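Local coordinates for penicillin-binding protein PbpB (Mycobacterium tuberculosis, PDB 6KGU), which builds cross-linked peptidoglycan for the mycobacterial cell wall from lipid intermediates and binds penicillin in its transpeptidase domain, at residues Val194-Asn199 with Thr230-Ala235. Sequence-based numbering, arbitrary orientation.
Sequences VLTLDN and TGEVLA
Thr-196 and Leu-197 pack against the backbone of Val-233 and Leu-234, and two hydrogen bonds hold 194-199 to 230-235. In the first, Thr-196 OG1 donates to Val-233 O over 2.6 Å, meeting the carbonyl at a C=O...O angle of 122° and tilted from its plane; OG1 is also hydrogen-bonded with Arg-410 O. With chi1 at 57°, OG1 sits between the backbone N and the carbonyl carbon of its own residue, while CG2, anti to that carbon, is laid aslant across the extended side chain of Glu-232, with Thr-196 CG2 3.7 Å from Glu-232 CD. In the second bond, Asp-198 N reaches Leu-234 O at 3.1 Å and is nearly straight, 172° at the hydrogen. Between them Leu-197 CD2 makes an apolar contact with Val-233 CG1 at 4.0 Å, and the Leu-234 CD2 methyl rests against the carbonyl oxygen Thr-196 O, 3.6 Å away.

The polar end of Glu-232 is held from outside: OE2 pairs with Lys-413 and OE1 with Arg-24 in salt bridges. Arg-24 also bonds Thr-196 O, so one guanidinium serves both segments; these two cations probably keep the buried acid ionised. Further back, Thr-230 OG1 accepts from Glu-232 N in an ST turn. In 194-199, Asp-198 swings its carboxylate away from the contact, and OD1 takes Ile-201 N as the N-cap of helix 199-216.

The contact thus lies at a junction. Strand 192-195, between strands 21-22 and 412-416 in the mixed sheet, ends here and leads into helix 199-216, whose Ile-201, Gln-202 and Val-205 pack on Ala-235. That alanine and Leu-234 form a classic beta bulge opposite Val-225, in strand 233-238 at the edge of the antiparallel transpeptidase sheet.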
ATOM      1  N   VAL A 194       6.310 -15.250 -14.189  1.00 36.66           N
ATOM      2  CA  VAL A 194       5.942 -15.696 -12.844  1.00 29.52           C
ATOM      3  C   VAL A 194       5.826 -14.468 -11.942  1.00 33.53           C
ATOM      4  O   VAL A 194       6.811 -13.754 -11.732  1.00 31.19           O
ATOM      5  CB  VAL A 194       6.977 -16.682 -12.275  1.00 37.20           C
ATOM      6  CG1 VAL A 194       6.548 -17.169 -10.890  1.00 31.27           C
ATOM      7  CG2 VAL A 194       7.226 -17.869 -13.247  1.00 37.04           C
ATOM      8  N   LEU A 195       4.631 -14.215 -11.405  1.00 31.07           N
ATOM      9  CA  LEU A 195       4.414 -13.065 -10.536  1.00 30.73           C
ATOM     10  C   LEU A 195       4.728 -13.411  -9.080  1.00 32.72           C
ATOM     11  O   LEU A 195       4.748 -14.577  -8.681  1.00 28.78           O
ATOM     12  CB  LEU A 195       2.970 -12.567 -10.642  1.00 26.99           C
ATOM     13  CG  LEU A 195       2.514 -12.242 -12.073  1.00 33.00           C
ATOM     14  CD1 LEU A 195       1.076 -11.774 -12.109  1.00 29.16           C
ATOM     15  CD2 LEU A 195       3.433 -11.180 -12.686  1.00 28.58           C
ATOM     16  N   THR A 196       4.957 -12.368  -8.278  1.00 28.96           N
ATOM     17  CA  THR A 196       5.050 -12.546  -6.832  1.00 28.24           C
ATOM     18  C   THR A 196       3.693 -12.801  -6.181  1.00 33.04           C
ATOM     19  O   THR A 196       3.660 -13.202  -5.010  1.00 27.61           O
ATOM     20  CB  THR A 196       5.699 -11.313  -6.192  1.00 31.54           C
ATOM     21  OG1 THR A 196       4.938 -10.143  -6.530  1.00 31.52           O
ATOM     22  CG2 THR A 196       7.127 -11.130  -6.690  1.00 25.90           C
ATOM     23  N   LEU A 197       2.589 -12.540  -6.896  1.00 31.06           N
ATOM     24  CA  LEU A 197       1.250 -12.728  -6.347  1.00 28.96           C
ATOM     25  C   LEU A 197       1.040 -14.152  -5.850  1.00 32.73           C
ATOM     26  O   LEU A 197       1.536 -15.120  -6.435  1.00 34.53           O
ATOM     27  CB  LEU A 197       0.167 -12.421  -7.395  1.00 25.65           C
ATOM     28  CG  LEU A 197       0.040 -10.994  -7.944  1.00 29.07           C
ATOM     29  CD1 LEU A 197      -1.142 -10.895  -8.928  1.00 27.11           C
ATOM     30  CD2 LEU A 197      -0.101  -9.948  -6.813  1.00 24.52           C
ATOM     31  N   ASP A 198       0.284 -14.266  -4.771  1.00 27.69           N
ATOM     32  CA  ASP A 198      -0.260 -15.529  -4.298  1.00 31.86           C
ATOM     33  C   ASP A 198      -1.757 -15.474  -4.572  1.00 31.56           C
ATOM     34  O   ASP A 198      -2.473 -14.686  -3.947  1.00 31.52           O
ATOM     35  CB  ASP A 198       0.055 -15.719  -2.814  1.00 30.30           C
ATOM     36  CG  ASP A 198      -0.499 -17.015  -2.248  1.00 37.48           C
ATOM     37  OD1 ASP A 198      -1.652 -17.364  -2.543  1.00 36.41           O
ATOM     38  OD2 ASP A 198       0.229 -17.674  -1.487  1.00 36.99           O
ATOM     39  N   ASN A 199      -2.227 -16.327  -5.489  1.00 35.32           N
ATOM     40  CA  ASN A 199      -3.612 -16.250  -5.946  1.00 31.69           C
ATOM     41  C   ASN A 199      -4.600 -16.450  -4.810  1.00 33.77           C
ATOM     42  O   ASN A 199      -5.673 -15.848  -4.829  1.00 30.79           O
ATOM     43  CB  ASN A 199      -3.863 -17.265  -7.060  1.00 32.10           C
ATOM     44  CG  ASN A 199      -3.355 -16.774  -8.417  1.00 40.97           C
ATOM     45  OD1 ASN A 199      -2.857 -15.648  -8.534  1.00 36.07           O
ATOM     46  ND2 ASN A 199      -3.480 -17.610  -9.440  1.00 34.77           N
ATOM     47  N   THR A 230      10.963  -9.203   2.039  1.00 29.94           N
ATOM     48  CA  THR A 230      11.390  -9.016   0.653  1.00 31.85           C
ATOM     49  C   THR A 230      10.668  -7.888  -0.070  1.00 34.99           C
ATOM     50  O   THR A 230      11.131  -7.473  -1.144  1.00 34.43           O
ATOM     51  CB  THR A 230      11.154 -10.295  -0.160  1.00 35.24           C
ATOM     52  OG1 THR A 230       9.740 -10.516  -0.294  1.00 31.49           O
ATOM     53  CG2 THR A 230      11.783 -11.498   0.525  1.00 42.35           C
ATOM     54  N   GLY A 231       9.531  -7.413   0.455  1.00 30.35           N
ATOM     55  CA  GLY A 231       8.745  -6.424  -0.266  1.00 26.40           C
ATOM     56  C   GLY A 231       8.090  -6.933  -1.527  1.00 29.02           C
ATOM     57  O   GLY A 231       7.579  -6.132  -2.316  1.00 31.04           O
ATOM     58  N   GLU A 232       8.060  -8.243  -1.740  1.00 28.62           N
ATOM     59  CA  GLU A 232       7.349  -8.762  -2.892  1.00 30.14           C
ATOM     60  C   GLU A 232       5.859  -8.495  -2.728  1.00 29.59           C
ATOM     61  O   GLU A 232       5.328  -8.485  -1.614  1.00 29.35           O
ATOM     62  CB  GLU A 232       7.622 -10.257  -3.072  1.00 30.08           C
ATOM     63  CG  GLU A 232       9.054 -10.575  -3.506  1.00 34.02           C
ATOM     64  CD  GLU A 232       9.275 -12.045  -3.840  1.00 40.39           C
ATOM     65  OE1 GLU A 232       8.575 -12.920  -3.274  1.00 37.71           O
ATOM     66  OE2 GLU A 232      10.159 -12.326  -4.679  1.00 50.76           O
ATOM     67  N   VAL A 233       5.197  -8.243  -3.853  1.00 29.20           N
ATOM     68  CA  VAL A 233       3.765  -7.956  -3.869  1.00 23.76           C
ATOM     69  C   VAL A 233       2.997  -9.273  -3.849  1.00 28.46           C
ATOM     70  O   VAL A 233       2.964  -9.997  -4.851  1.00 25.87           O
ATOM     71  CB  VAL A 233       3.378  -7.121  -5.090  1.00 27.34           C
ATOM     72  CG1 VAL A 233       1.860  -6.943  -5.135  1.00 26.49           C
ATOM     73  CG2 VAL A 233       4.119  -5.761  -5.059  1.00 24.85           C
ATOM     74  N   LEU A 234       2.367  -9.580  -2.712  1.00 24.62           N
ATOM     75  CA  LEU A 234       1.583 -10.810  -2.570  1.00 26.83           C
ATOM     76  C   LEU A 234       0.125 -10.631  -2.984  1.00 26.93           C
ATOM     77  O   LEU A 234      -0.526 -11.600  -3.390  1.00 31.56           O
ATOM     78  CB  LEU A 234       1.638 -11.303  -1.116  1.00 26.51           C
ATOM     79  CG  LEU A 234       3.015 -11.655  -0.522  1.00 32.02           C
ATOM     80  CD1 LEU A 234       2.873 -12.324   0.843  1.00 29.84           C
ATOM     81  CD2 LEU A 234       3.818 -12.556  -1.477  1.00 32.23           C
ATOM     82  N   ALA A 235      -0.412  -9.422  -2.859  1.00 28.80           N
ATOM     83  CA  ALA A 235      -1.760  -9.114  -3.324  1.00 31.03           C
ATOM     84  C   ALA A 235      -1.820  -7.632  -3.660  1.00 30.01           C
ATOM     85  O   ALA A 235      -1.214  -6.810  -2.967  1.00 25.71           O
ATOM     86  CB  ALA A 235      -2.833  -9.455  -2.274  1.00 23.91           C
TER